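PDB 5J6Q: cell wall binding protein cwp8 from Peptoclostridium difficile, which probably attaches to the cell wall through its CWB2 module of three repeats and belongs to the surface (S-layer) proteins of this bacterium. Local coordinates for residues 369-374 / 406-411; 98-103 / 126-131; 560-565 / 589-594; 223-228 / 270-275; 13-18 / 180-185. All coordinates share one frame; numbering follows the deposited sequence.

Interaction 1 of 5, residues 369-374 / 406-411; sequences YIVGGE and LEIAKQ
Y369 and V371, alternate residues of strand 367-371, meet Q411 and I408 from segment 406-411, toward the C-terminal part of helix 401-410, where a helix packs against a four-stranded parallel alpha/beta sheet of the CWB2 module, a toprim-like fold. Two separate contacts carry it. At the first, the Q411 amide oxygen approaches the phenol ring obliquely, with OE1 3.7 Å from Y369 CE2; the amide and ring planes are steeply inclined, 79° apart. Q411 is bent at its second torsion (chi2 -83°), a fold that turns the amide back toward the ring. At the second, V371 and I408 lie at about a right angle and meet through single methyls.

Further out, E394 of the neighbouring strand 392-396 accepts a hydrogen bond from Q411 NE2 through OE2, which fixes the rotation of the amide and leaves OE1 on the tyrosine side. The backbone of Y369 pairs with I314 and L316 of strand 313-318, while I370 pairs with E394 and V396 on the other side, so this is an inner strand of the sheet. S328 touches both V371 and I408. No hydrogen bond joins the two segments; the aliphatic contact closes with V371 CG1 4.0 Å from I408 CD1.

Interaction 2 of 5, residues 98-103 / 126-131; sequences EIVDAV and NTVEVK
I99 and V128 face each other where helix 96-111 runs beside strand 127-132, the local axes 9.1 Å apart at closest approach and their N-to-C directions 23° apart. I99 carries the largest share on the helix side, and it does so with two branches. Its CG2, opposite the backbone N, comes 3.7 Å from V128 CB, while the extended arm (chi2 178°) brings I99 CD1 to 3.8 Å from V128 CG2. The two side chains slide past one another in opposite directions, an arrangement that lets both branches of the isoleucine lie along the valine.

V100, one residue further on, comes in at about a right angle, V100 CG1 meeting V128 CG1 at 3.7 Å. V128 CG1 is thus shared by I99 and V100, while CG2 is met by I99. A turn later the contact thins: V103 CG2 and V130 CG2 are 4.4 Å apart.

The strand is the middle one of a three-stranded antiparallel sheet in Cwp8 domain 2, and the helix covers one face of it. A120 of strand 118-124 touches V100 and V128, and L142 of strand 140-143 touches I99, which places the contact across all three strands. V128 and V130 point to the helix, T127 and E129 away from it. With no hydrogen bond or charge pair between the segments, the join rests on the shape fit of largely buried branched aliphatic groups.

Interaction 3 of 5, residues 560-565 / 589-594; sequences EVVELR and EKINLF. With SO4 (sulfate ion), chain G.
Where helix 556-565 meets the end of helix 581-590 and the residue after it, V562 and E563 touch K590 and I591, while the flat groups turn elsewhere: the R565 guanidinium sets its edge to a sulfate ion, and L593 CD2 lies over one face of the F594 ring, offset toward the rim. Helix 581-590 ends in a Schellman motif with N592, of positive phi, as C-prime residue: N592 N bonds to E589 O at 3.0 Å and L593 N to A588 O.

Sulfate O3 lies in the guanidinium plane, 2.8 Å from R565 NH1 with an N-H...O angle of 165°; the bonds from R565 NH1 to sulfate O4 and from R565 NH2 to O3 are weak. The ion probably comes from the crystallisation liquor.

Helix 556-565 belongs to the third CWB2 repeat. K590, bent at three successive torsions, lays its chain alongside E563, with K590 CD 3.9 Å from E563 CB. K590 NZ stops 4.3 Å from E563 OE1, beyond salt-bridge range, and pairs with a second sulfate. Next to this, V562 crosses K590 at about a right angle, V562 CG1 3.7 Å from K590 CB. The tightest spot is apolar: V562 CG1 presses within 3.4 Å of I591 CG2.

Interaction 4 of 5, residues 223-228 / 270-275; sequences EAILTQ and DLHKVL
H272 swings its ring out with CG opposite the backbone N (chi1 -180°), and I225 holds CG1 beside its backbone N, opposite the carbonyl carbon, in an extended arm (chi2 176°); together these torsions set I225 CD1 against the base of the imidazole. I225 CD1 sits 3.7 Å from H272 CB and approaches the ring obliquely, the two side chains crossing at a slant.

E223 reaches the far end of the same ring with a chain extended beyond CG. Its carboxylate comes to the ring edge, near the ring plane. The two side chains cross at about a right angle, and the carboxylate and ring planes are 53° apart. The imidazole is probably turned over in the model, so the atom facing the carboxylate is uncertain and no hydrogen bond is assigned.

In Cwp8 domain 3, the contact joins helix 265-280 to the end of the edge strand 217-224 of a mixed four-stranded sheet and to the loop that follows it. H272 also meets two aromatic rings of that sheet, F220 and F244, the latter edge-to-face, and I225 rests on F244 and V268. On the helix, K273 and D270 form a salt bridge one turn apart, with K273 NZ 2.8 Å from D270 OD1 and nearly in line with the C-O bond.

Interaction 5 of 5, residues 13-18 / 180-185; sequences AKLIEE and VTVKNA
L15 and V180 lie side by side and run in opposite directions, the leucine coming from helix 13-24 and the valine from strand 178-183. Both ends of the leucine fork take part: L15 CD2 is 3.8 Å from V180 CG1, and L15 CD1 is 3.9 Å from V180 CG2. CD1 lies against both V180 methyls, being equally close to CG1, whereas CD2 lies against CG1.

The orientation against V182 is different. Here the side chains reach toward each other, tip to tip, and a single methyl pair closes the gap, L15 CD2 to V182 CG2 at 3.8 Å. The leucine gets there with CG opposite its backbone N (chi1 173°) and its fork turned by chi2 78°, which leaves CD1 on V180 and lets CD2 reach both V180 and V182.

V180 and V182 are alternate residues, so both face the helix while T181 points the other way. The strand lies inside a mixed five-stranded sheet, parallel to the edge strand 5-8 and antiparallel to strand 68-75; its backbone pairs with V71 and L69 on one side and with Y5 and V7 on the other. Helix 13-24 follows strand 5-8 directly in sequence and packs on this face. Y5 and V71 also touch L15, and I60 of helix 53-61 touches V182, so a second helix meets the same face.

How the interactions relate
Interactions 1, 2 and 5 are buried contacts of a helix against a sheet; interaction 4 is also helix to strand end, but at the surface, and interaction 3 joins two helices and is partly buried. Chemistry follows place: interactions 2 and 5 are wholly aliphatic, interaction 1 adds an amide against a ring, interaction 4 sets a carboxylate at a histidine, and interaction 3 pairs a tight apolar contact with a lysine chain beside a glutamate. No two share a helix or strand. Interactions 1 and 2 lie on opposite sides of the chain's centre, their own centres about 108 Å apart, whereas interactions 3 and 4 approach to about 7 Å between nearest atoms without touching.

Interaction 1 of 5, residues 369-374 / 406-411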
# COMPACT_ATOMS: atom_id res chain seq x y z
N TYR A 369 26.07 -26.76 1.82
CA TYR A 369 25.70 -28.13 1.67
C TYR A 369 24.71 -28.23 0.52
O TYR A 369 23.74 -27.46 0.50
CB TYR A 369 25.00 -28.66 2.91
CG TYR A 369 25.78 -28.54 4.19
CD1 TYR A 369 25.84 -27.35 4.89
CD2 TYR A 369 26.45 -29.65 4.73
CE1 TYR A 369 26.52 -27.26 6.10
CE2 TYR A 369 27.13 -29.56 5.93
CZ TYR A 369 27.17 -28.36 6.62
OH TYR A 369 27.87 -28.28 7.81
N ILE A 370 24.91 -29.13 -0.42
CA ILE A 370 23.97 -29.35 -1.52
C ILE A 370 23.23 -30.65 -1.12
O ILE A 370 23.88 -31.67 -0.94
CB ILE A 370 24.80 -29.45 -2.81
CG1 ILE A 370 25.28 -28.06 -3.18
CG2 ILE A 370 23.99 -30.06 -3.97
CD1 ILE A 370 26.48 -28.02 -4.07
N VAL A 371 21.90 -30.58 -0.89
CA VAL A 371 21.15 -31.78 -0.53
C VAL A 371 20.57 -32.43 -1.79
O VAL A 371 20.10 -31.71 -2.66
CB VAL A 371 20.07 -31.36 0.48
CG1 VAL A 371 19.14 -32.54 0.82
CG2 VAL A 371 20.75 -30.83 1.75
N GLY A 372 20.63 -33.77 -1.91
CA GLY A 372 20.10 -34.42 -3.10
C GLY A 372 21.21 -34.81 -4.06
O GLY A 372 22.36 -34.39 -3.94
N GLY A 373 20.84 -35.64 -5.05
CA GLY A 373 21.80 -36.11 -6.04
C GLY A 373 21.97 -35.07 -7.12
O GLY A 373 21.39 -33.99 -7.03
N GLU A 374 22.75 -35.40 -8.15
CA GLU A 374 23.03 -34.51 -9.26
C GLU A 374 21.80 -34.42 -10.12
O GLU A 374 21.73 -33.63 -11.04
CB GLU A 374 24.25 -35.04 -10.02
CG GLU A 374 25.38 -35.33 -9.05
CD GLU A 374 26.55 -36.05 -9.68
OE1 GLU A 374 27.54 -36.27 -8.94
OE2 GLU A 374 26.48 -36.40 -10.88
N LEU A 406 18.63 -40.19 5.65
CA LEU A 406 19.57 -40.67 6.68
C LEU A 406 20.91 -39.85 6.65
O LEU A 406 21.49 -39.54 7.68
CB LEU A 406 19.85 -42.18 6.47
CG LEU A 406 18.56 -43.00 6.38
CD1 LEU A 406 18.79 -44.31 5.59
CD2 LEU A 406 18.09 -43.32 7.79
N GLU A 407 21.39 -39.47 5.48
CA GLU A 407 22.58 -38.63 5.41
C GLU A 407 22.33 -37.27 6.11
O GLU A 407 23.18 -36.82 6.88
CB GLU A 407 22.99 -38.41 3.96
CG GLU A 407 23.42 -39.71 3.28
CD GLU A 407 24.57 -40.39 4.02
OE1 GLU A 407 24.61 -41.63 4.02
OE2 GLU A 407 25.44 -39.69 4.60
N ILE A 408 21.14 -36.63 5.85
CA ILE A 408 20.82 -35.34 6.50
C ILE A 408 20.84 -35.61 7.95
O ILE A 408 21.43 -34.86 8.75
CB ILE A 408 19.37 -34.86 6.12
CG1 ILE A 408 19.32 -34.39 4.68
CG2 ILE A 408 18.92 -33.77 7.06
CD1 ILE A 408 17.83 -34.19 4.21
N ALA A 409 20.10 -36.68 8.30
CA ALA A 409 19.98 -37.11 9.67
C ALA A 409 21.36 -37.17 10.35
O ALA A 409 21.51 -36.69 11.48
CB ALA A 409 19.34 -38.48 9.71
N LYS A 410 22.37 -37.74 9.66
CA LYS A 410 23.71 -37.88 10.22
C LYS A 410 24.44 -36.55 10.44
O LYS A 410 25.26 -36.47 11.35
CB LYS A 410 24.54 -38.78 9.31
CG LYS A 410 24.22 -40.25 9.49
CD LYS A 410 25.36 -41.12 8.94
CE LYS A 410 24.85 -42.16 7.97
NZ LYS A 410 25.69 -42.22 6.73
N GLN A 411 24.14 -35.51 9.61
CA GLN A 411 24.73 -34.18 9.73
C GLN A 411 24.20 -33.43 10.96
O GLN A 411 24.67 -32.33 11.27
CB GLN A 411 24.43 -33.32 8.50
CG GLN A 411 25.07 -33.83 7.23
CD GLN A 411 26.51 -33.35 7.13
OE1 GLN A 411 27.04 -32.61 8.02
NE2 GLN A 411 27.15 -33.73 6.03

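Interaction 2 of 5, residues 98-103 / 126-131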
# COMPACT_ATOMS: atom_id res chain seq x y z
N GLU A 98 -37.61 47.75 -6.24
CA GLU A 98 -36.17 47.92 -6.36
C GLU A 98 -35.93 49.38 -6.76
O GLU A 98 -35.09 50.05 -6.19
CB GLU A 98 -35.60 46.98 -7.42
CG GLU A 98 -35.45 45.56 -6.90
CD GLU A 98 -34.57 44.71 -7.79
OE1 GLU A 98 -34.65 43.47 -7.69
OE2 GLU A 98 -33.81 45.28 -8.59
N ILE A 99 -36.70 49.86 -7.74
CA ILE A 99 -36.59 51.24 -8.19
C ILE A 99 -36.69 52.25 -7.04
O ILE A 99 -35.86 53.15 -6.96
CB ILE A 99 -37.71 51.50 -9.20
CG1 ILE A 99 -37.52 50.62 -10.43
CG2 ILE A 99 -37.75 52.99 -9.57
CD1 ILE A 99 -38.64 50.79 -11.46
N VAL A 100 -37.67 52.10 -6.13
CA VAL A 100 -37.85 53.11 -5.10
C VAL A 100 -36.78 52.98 -4.07
O VAL A 100 -36.47 53.94 -3.38
CB VAL A 100 -39.25 53.04 -4.45
CG1 VAL A 100 -40.33 53.07 -5.52
CG2 VAL A 100 -39.38 51.78 -3.60
N ASP A 101 -36.22 51.78 -3.96
CA ASP A 101 -35.15 51.49 -3.01
C ASP A 101 -33.92 52.31 -3.41
O ASP A 101 -33.30 52.94 -2.56
CB ASP A 101 -34.79 49.98 -3.03
CG ASP A 101 -35.78 49.06 -2.30
OD1 ASP A 101 -36.46 49.53 -1.36
OD2 ASP A 101 -35.86 47.88 -2.68
N ALA A 102 -33.58 52.32 -4.71
CA ALA A 102 -32.45 53.07 -5.24
C ALA A 102 -32.61 54.56 -4.98
O ALA A 102 -31.67 55.22 -4.55
CB ALA A 102 -32.33 52.82 -6.74
N VAL A 103 -33.81 55.09 -5.25
CA VAL A 103 -34.11 56.51 -5.04
C VAL A 103 -33.87 56.88 -3.58
O VAL A 103 -33.36 57.97 -3.29
CB VAL A 103 -35.58 56.79 -5.46
CG1 VAL A 103 -35.94 58.25 -5.22
CG2 VAL A 103 -35.78 56.43 -6.93
N ASN A 126 -45.37 47.24 -12.50
CA ASN A 126 -44.04 47.24 -13.09
C ASN A 126 -43.60 48.60 -13.62
O ASN A 126 -42.79 48.64 -14.56
CB ASN A 126 -43.95 46.17 -14.17
CG ASN A 126 -44.96 46.30 -15.27
OD1 ASN A 126 -45.74 47.25 -15.32
ND2 ASN A 126 -45.00 45.37 -16.21
N THR A 127 -44.13 49.70 -13.03
CA THR A 127 -43.76 51.07 -13.39
C THR A 127 -43.73 51.93 -12.15
O THR A 127 -44.58 51.79 -11.28
CB THR A 127 -44.75 51.73 -14.37
OG1 THR A 127 -46.07 51.69 -13.81
CG2 THR A 127 -44.76 51.02 -15.72
N VAL A 128 -42.74 52.81 -12.06
CA VAL A 128 -42.53 53.75 -10.97
C VAL A 128 -42.18 55.11 -11.60
O VAL A 128 -41.36 55.19 -12.53
CB VAL A 128 -41.39 53.30 -10.02
CG1 VAL A 128 -41.22 54.30 -8.87
CG2 VAL A 128 -41.67 51.91 -9.48
N GLU A 129 -42.80 56.16 -11.12
CA GLU A 129 -42.60 57.51 -11.61
C GLU A 129 -41.57 58.20 -10.75
O GLU A 129 -41.65 58.10 -9.52
CB GLU A 129 -43.92 58.28 -11.57
CG GLU A 129 -43.81 59.72 -12.04
CD GLU A 129 -44.99 60.55 -11.60
OE1 GLU A 129 -45.15 60.77 -10.38
OE2 GLU A 129 -45.77 60.98 -12.47
N VAL A 130 -40.60 58.88 -11.37
CA VAL A 130 -39.57 59.57 -10.60
C VAL A 130 -39.50 61.03 -11.03
O VAL A 130 -39.45 61.32 -12.22
CB VAL A 130 -38.19 58.88 -10.77
CG1 VAL A 130 -37.15 59.54 -9.87
CG2 VAL A 130 -38.30 57.40 -10.44
N LYS A 131 -39.50 61.95 -10.06
CA LYS A 131 -39.47 63.38 -10.29
C LYS A 131 -38.86 64.06 -9.07
O LYS A 131 -38.40 63.36 -8.17
CB LYS A 131 -40.90 63.91 -10.52
CG LYS A 131 -41.78 63.77 -9.28
CD LYS A 131 -43.25 63.97 -9.63
CE LYS A 131 -44.16 63.55 -8.49
NZ LYS A 131 -43.90 64.34 -7.27

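Interaction 3 of 5, residues 560-565 / 589-594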
# COMPACT_ATOMS: atom_id res chain seq x y z
N GLU A 560 -11.06 -25.23 13.71
CA GLU A 560 -11.25 -25.62 15.06
C GLU A 560 -9.93 -25.62 15.85
O GLU A 560 -9.97 -25.06 16.93
CB GLU A 560 -11.89 -26.97 15.11
CG GLU A 560 -13.39 -26.79 14.90
CD GLU A 560 -14.17 -28.16 14.70
OE1 GLU A 560 -13.74 -29.19 15.22
OE2 GLU A 560 -15.20 -28.15 14.09
N VAL A 561 -8.79 -26.21 15.33
CA VAL A 561 -7.54 -26.18 16.06
C VAL A 561 -6.94 -24.82 16.16
O VAL A 561 -6.28 -24.50 17.22
CB VAL A 561 -6.45 -27.18 15.58
CG1 VAL A 561 -7.08 -28.58 15.36
CG2 VAL A 561 -5.76 -26.66 14.38
N VAL A 562 -7.09 -23.98 15.10
CA VAL A 562 -6.53 -22.68 15.21
C VAL A 562 -7.27 -21.93 16.38
O VAL A 562 -6.65 -21.22 17.16
CB VAL A 562 -6.66 -21.99 13.81
CG1 VAL A 562 -6.45 -20.48 13.95
CG2 VAL A 562 -5.64 -22.58 12.80
N GLU A 563 -8.60 -22.03 16.40
CA GLU A 563 -9.45 -21.41 17.41
C GLU A 563 -9.00 -21.87 18.81
O GLU A 563 -8.99 -21.05 19.70
CB GLU A 563 -10.91 -21.82 17.12
CG GLU A 563 -11.89 -21.64 18.22
CD GLU A 563 -13.32 -21.84 17.80
OE1 GLU A 563 -14.05 -20.88 17.86
OE2 GLU A 563 -13.72 -22.96 17.42
N LEU A 564 -8.62 -23.19 19.02
CA LEU A 564 -8.17 -23.67 20.36
C LEU A 564 -6.76 -23.34 20.70
O LEU A 564 -6.46 -23.00 21.86
CB LEU A 564 -8.25 -25.21 20.44
CG LEU A 564 -9.67 -25.74 20.39
CD1 LEU A 564 -9.64 -27.31 20.39
CD2 LEU A 564 -10.38 -25.14 21.66
N ARG A 565 -5.85 -23.40 19.70
CA ARG A 565 -4.43 -23.28 20.03
C ARG A 565 -3.79 -21.98 19.79
O ARG A 565 -2.71 -21.78 20.37
CB ARG A 565 -3.58 -24.34 19.20
CG ARG A 565 -4.05 -25.81 19.40
CD ARG A 565 -3.57 -26.42 20.70
NE ARG A 565 -4.56 -26.14 21.69
CZ ARG A 565 -5.23 -27.04 22.40
NH1 ARG A 565 -6.12 -26.65 23.29
NH2 ARG A 565 -5.00 -28.34 22.21
N GLU A 589 -9.55 -14.10 12.16
CA GLU A 589 -10.78 -14.15 12.89
C GLU A 589 -10.64 -15.14 14.07
O GLU A 589 -10.83 -14.71 15.21
CB GLU A 589 -11.93 -14.58 11.95
CG GLU A 589 -13.25 -14.63 12.69
CD GLU A 589 -14.36 -15.37 11.96
OE1 GLU A 589 -14.28 -15.62 10.72
OE2 GLU A 589 -15.32 -15.73 12.67
N LYS A 590 -10.30 -16.43 13.80
CA LYS A 590 -10.10 -17.45 14.83
C LYS A 590 -9.11 -17.12 15.91
O LYS A 590 -9.35 -17.45 17.09
CB LYS A 590 -9.69 -18.75 14.17
CG LYS A 590 -10.78 -19.20 13.19
CD LYS A 590 -11.94 -19.90 13.94
CE LYS A 590 -13.21 -19.12 13.72
NZ LYS A 590 -14.40 -20.00 13.68
N ILE A 591 -7.98 -16.53 15.56
CA ILE A 591 -7.00 -16.18 16.61
C ILE A 591 -7.24 -14.81 17.21
O ILE A 591 -6.39 -14.37 18.01
CB ILE A 591 -5.55 -16.25 16.07
CG1 ILE A 591 -5.24 -15.04 15.11
CG2 ILE A 591 -5.37 -17.57 15.32
CD1 ILE A 591 -3.90 -15.19 14.35
N ASN A 592 -8.37 -14.13 16.84
CA ASN A 592 -8.65 -12.78 17.39
C ASN A 592 -7.53 -11.80 17.15
O ASN A 592 -7.15 -11.02 18.02
CB ASN A 592 -8.86 -12.85 18.95
CG ASN A 592 -10.15 -13.46 19.39
OD1 ASN A 592 -10.20 -14.14 20.44
ND2 ASN A 592 -11.27 -13.22 18.74
N LEU A 593 -6.99 -11.81 15.96
CA LEU A 593 -5.86 -10.95 15.68
C LEU A 593 -6.18 -9.44 15.68
O LEU A 593 -5.31 -8.68 16.06
CB LEU A 593 -5.20 -11.41 14.33
CG LEU A 593 -3.99 -10.66 13.87
CD1 LEU A 593 -2.81 -10.94 14.79
CD2 LEU A 593 -3.72 -11.02 12.43
N PHE A 594 -7.35 -9.00 15.34
CA PHE A 594 -7.49 -7.55 15.23
C PHE A 594 -8.05 -6.70 16.41
O PHE A 594 -8.84 -7.17 17.24
CB PHE A 594 -8.34 -7.25 14.00
CG PHE A 594 -7.50 -7.49 12.79
CD1 PHE A 594 -7.87 -8.44 11.86
CD2 PHE A 594 -6.35 -6.76 12.57
CE1 PHE A 594 -7.11 -8.66 10.73
CE2 PHE A 594 -5.59 -6.98 11.44
CZ PHE A 594 -5.97 -7.92 10.53
S SO4 G . -8.51 -28.30 24.70
O1 SO4 G . -9.22 -28.82 25.98
O2 SO4 G . -9.16 -28.76 23.54
O3 SO4 G . -7.15 -28.83 24.71
O4 SO4 G . -8.50 -26.83 24.79

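Interaction 4 of 5, residues 223-228 / 270-275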
# COMPACT_ATOMS: atom_id res chain seq x y z
N GLU A 223 -4.88 14.23 5.49
CA GLU A 223 -5.70 13.13 6.00
C GLU A 223 -7.18 13.52 6.04
O GLU A 223 -7.57 14.37 6.82
CB GLU A 223 -5.21 12.73 7.40
CG GLU A 223 -3.79 12.17 7.37
CD GLU A 223 -3.11 12.22 8.72
OE1 GLU A 223 -2.47 11.21 9.09
OE2 GLU A 223 -3.19 13.26 9.41
N ALA A 224 -7.99 12.89 5.18
CA ALA A 224 -9.42 13.12 5.07
C ALA A 224 -10.13 11.77 5.16
O ALA A 224 -10.89 11.39 4.27
CB ALA A 224 -9.74 13.79 3.74
N ILE A 225 -9.84 11.04 6.23
CA ILE A 225 -10.44 9.73 6.47
C ILE A 225 -11.62 9.87 7.41
O ILE A 225 -11.50 10.51 8.45
CB ILE A 225 -9.36 8.78 7.05
CG1 ILE A 225 -8.12 8.77 6.14
CG2 ILE A 225 -9.93 7.37 7.19
CD1 ILE A 225 -6.99 7.92 6.70
N LEU A 226 -12.76 9.27 7.06
CA LEU A 226 -13.96 9.36 7.89
C LEU A 226 -14.09 8.19 8.85
O LEU A 226 -13.88 7.04 8.45
CB LEU A 226 -15.20 9.43 6.99
CG LEU A 226 -15.15 10.50 5.91
CD1 LEU A 226 -16.38 10.39 5.03
CD2 LEU A 226 -15.10 11.88 6.54
N THR A 227 -14.45 8.47 10.11
CA THR A 227 -14.64 7.45 11.12
C THR A 227 -15.91 6.68 10.81
O THR A 227 -16.78 7.19 10.10
CB THR A 227 -14.73 8.11 12.50
OG1 THR A 227 -13.70 9.09 12.60
CG2 THR A 227 -14.59 7.11 13.63
N GLN A 228 -16.03 5.45 11.31
CA GLN A 228 -17.20 4.62 11.09
C GLN A 228 -18.49 5.36 11.46
O GLN A 228 -19.54 5.04 10.91
CB GLN A 228 -17.09 3.32 11.91
CG GLN A 228 -18.24 2.36 11.63
CD GLN A 228 -18.12 1.11 12.47
OE1 GLN A 228 -18.67 1.02 13.57
NE2 GLN A 228 -17.39 0.12 11.97
N ASP A 270 -7.97 1.10 7.51
CA ASP A 270 -7.15 -0.08 7.81
C ASP A 270 -5.72 0.09 7.29
O ASP A 270 -4.72 -0.05 8.06
CB ASP A 270 -7.87 -1.30 7.24
CG ASP A 270 -9.02 -1.67 8.15
OD1 ASP A 270 -9.09 -1.09 9.26
OD2 ASP A 270 -9.83 -2.51 7.78
N LEU A 271 -5.63 0.52 6.02
CA LEU A 271 -4.33 0.77 5.41
C LEU A 271 -3.62 1.83 6.16
O LEU A 271 -2.39 1.77 6.37
CB LEU A 271 -4.50 1.20 3.92
CG LEU A 271 -3.22 1.84 3.37
CD1 LEU A 271 -2.11 0.81 3.38
CD2 LEU A 271 -3.39 2.31 1.92
N HIS A 272 -4.35 2.88 6.56
CA HIS A 272 -3.65 3.99 7.30
C HIS A 272 -3.16 3.42 8.63
O HIS A 272 -2.06 3.73 9.08
CB HIS A 272 -4.60 5.18 7.52
CG HIS A 272 -3.93 6.28 8.26
ND1 HIS A 272 -3.40 7.39 7.61
CD2 HIS A 272 -3.67 6.45 9.58
CE1 HIS A 272 -2.86 8.18 8.53
NE2 HIS A 272 -3.01 7.64 9.72
N LYS A 273 -3.98 2.59 9.31
CA LYS A 273 -3.47 1.86 10.55
C LYS A 273 -2.13 1.10 10.28
O LYS A 273 -1.12 1.24 11.05
CB LYS A 273 -4.50 0.80 11.00
CG LYS A 273 -5.73 1.40 11.67
CD LYS A 273 -6.82 0.37 11.99
CE LYS A 273 -8.20 1.01 11.88
NZ LYS A 273 -9.30 0.00 11.79
N VAL A 274 -2.07 0.31 9.13
CA VAL A 274 -0.79 -0.44 8.86
C VAL A 274 0.32 0.45 8.60
O VAL A 274 1.50 0.23 9.07
CB VAL A 274 -1.04 -1.38 7.67
CG1 VAL A 274 0.26 -2.03 7.20
CG2 VAL A 274 -2.10 -2.38 8.05
N LEU A 275 0.00 1.59 7.87
CA LEU A 275 1.15 2.50 7.63
C LEU A 275 1.63 3.19 8.91
O LEU A 275 2.84 3.53 9.02
CB LEU A 275 0.78 3.50 6.54
CG LEU A 275 0.58 2.72 5.21
CD1 LEU A 275 0.12 3.62 4.06
CD2 LEU A 275 1.96 2.06 4.90

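Interaction 5 of 5, residues 13-18 / 180-185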
# COMPACT_ATOMS: atom_id res chain seq x y z
N ALA A 13 5.07 22.13 -17.36
CA ALA A 13 5.01 22.82 -18.70
C ALA A 13 3.62 23.38 -19.01
O ALA A 13 3.45 24.56 -19.35
CB ALA A 13 5.39 21.83 -19.78
N LYS A 14 2.64 22.52 -18.90
CA LYS A 14 1.24 22.78 -19.13
C LYS A 14 0.74 23.91 -18.23
O LYS A 14 -0.06 24.73 -18.69
CB LYS A 14 0.48 21.47 -18.84
CG LYS A 14 -1.03 21.55 -19.07
CD LYS A 14 -1.65 20.15 -19.11
N LEU A 15 1.23 24.01 -16.96
CA LEU A 15 0.69 25.09 -16.13
C LEU A 15 1.27 26.39 -16.62
O LEU A 15 0.55 27.35 -16.81
CB LEU A 15 1.03 24.84 -14.64
CG LEU A 15 0.63 26.01 -13.74
CD1 LEU A 15 -0.86 25.96 -13.49
CD2 LEU A 15 1.42 25.94 -12.43
N ILE A 16 2.56 26.43 -16.83
CA ILE A 16 3.22 27.62 -17.32
C ILE A 16 2.58 28.25 -18.66
O ILE A 16 2.50 29.48 -18.77
CB ILE A 16 4.62 27.16 -17.53
CG1 ILE A 16 5.23 26.79 -16.16
CG2 ILE A 16 5.41 28.22 -18.32
CD1 ILE A 16 6.63 26.13 -16.25
N GLU A 17 2.14 27.42 -19.64
CA GLU A 17 1.54 27.97 -20.89
C GLU A 17 0.10 28.30 -20.60
O GLU A 17 -0.52 29.13 -21.25
CB GLU A 17 1.65 26.96 -22.03
CG GLU A 17 2.53 27.47 -23.16
CD GLU A 17 1.86 28.58 -23.97
OE1 GLU A 17 0.81 28.29 -24.60
OE2 GLU A 17 2.40 29.73 -23.98
N GLU A 18 -0.43 27.64 -19.61
CA GLU A 18 -1.77 27.91 -19.15
C GLU A 18 -1.71 29.36 -18.60
O GLU A 18 -2.55 30.22 -18.89
CB GLU A 18 -2.13 26.88 -18.06
CG GLU A 18 -2.72 25.58 -18.63
CD GLU A 18 -3.18 24.60 -17.55
OE1 GLU A 18 -3.10 24.91 -16.34
OE2 GLU A 18 -3.63 23.50 -17.93
N VAL A 180 -2.56 26.37 -7.42
CA VAL A 180 -1.89 25.24 -7.93
C VAL A 180 -0.60 25.20 -7.17
O VAL A 180 0.17 26.19 -7.13
CB VAL A 180 -1.64 25.40 -9.46
CG1 VAL A 180 -0.90 24.18 -10.01
CG2 VAL A 180 -2.97 25.64 -10.20
N THR A 181 -0.32 24.09 -6.60
CA THR A 181 0.90 24.01 -5.81
C THR A 181 1.84 23.33 -6.64
O THR A 181 1.42 22.36 -7.29
CB THR A 181 0.59 23.23 -4.51
OG1 THR A 181 -0.47 23.97 -3.85
CG2 THR A 181 1.82 23.07 -3.64
N VAL A 182 3.09 23.82 -6.71
CA VAL A 182 4.09 23.18 -7.55
C VAL A 182 5.16 22.68 -6.65
O VAL A 182 5.67 23.49 -5.85
CB VAL A 182 4.69 24.14 -8.64
CG1 VAL A 182 5.84 23.45 -9.34
CG2 VAL A 182 3.62 24.51 -9.69
N LYS A 183 5.53 21.36 -6.77
CA LYS A 183 6.50 20.76 -5.87
C LYS A 183 7.64 20.10 -6.56
O LYS A 183 7.42 19.37 -7.53
CB LYS A 183 5.87 19.61 -5.00
CG LYS A 183 4.56 19.90 -4.34
CD LYS A 183 4.23 18.72 -3.35
CE LYS A 183 2.94 18.90 -2.58
NZ LYS A 183 2.49 17.63 -1.89
N ASN A 184 8.86 20.33 -6.09
CA ASN A 184 9.92 19.57 -6.71
C ASN A 184 9.96 18.22 -5.90
O ASN A 184 10.61 18.09 -4.86
CB ASN A 184 11.20 20.32 -6.65
CG ASN A 184 12.39 19.54 -7.11
OD1 ASN A 184 12.30 18.33 -7.36
ND2 ASN A 184 13.57 20.15 -7.22
N ALA A 185 9.24 17.23 -6.41
CA ALA A 185 9.10 15.91 -5.77
C ALA A 185 8.43 14.98 -6.74
O ALA A 185 7.91 15.44 -7.77
CB ALA A 185 8.24 16.03 -4.51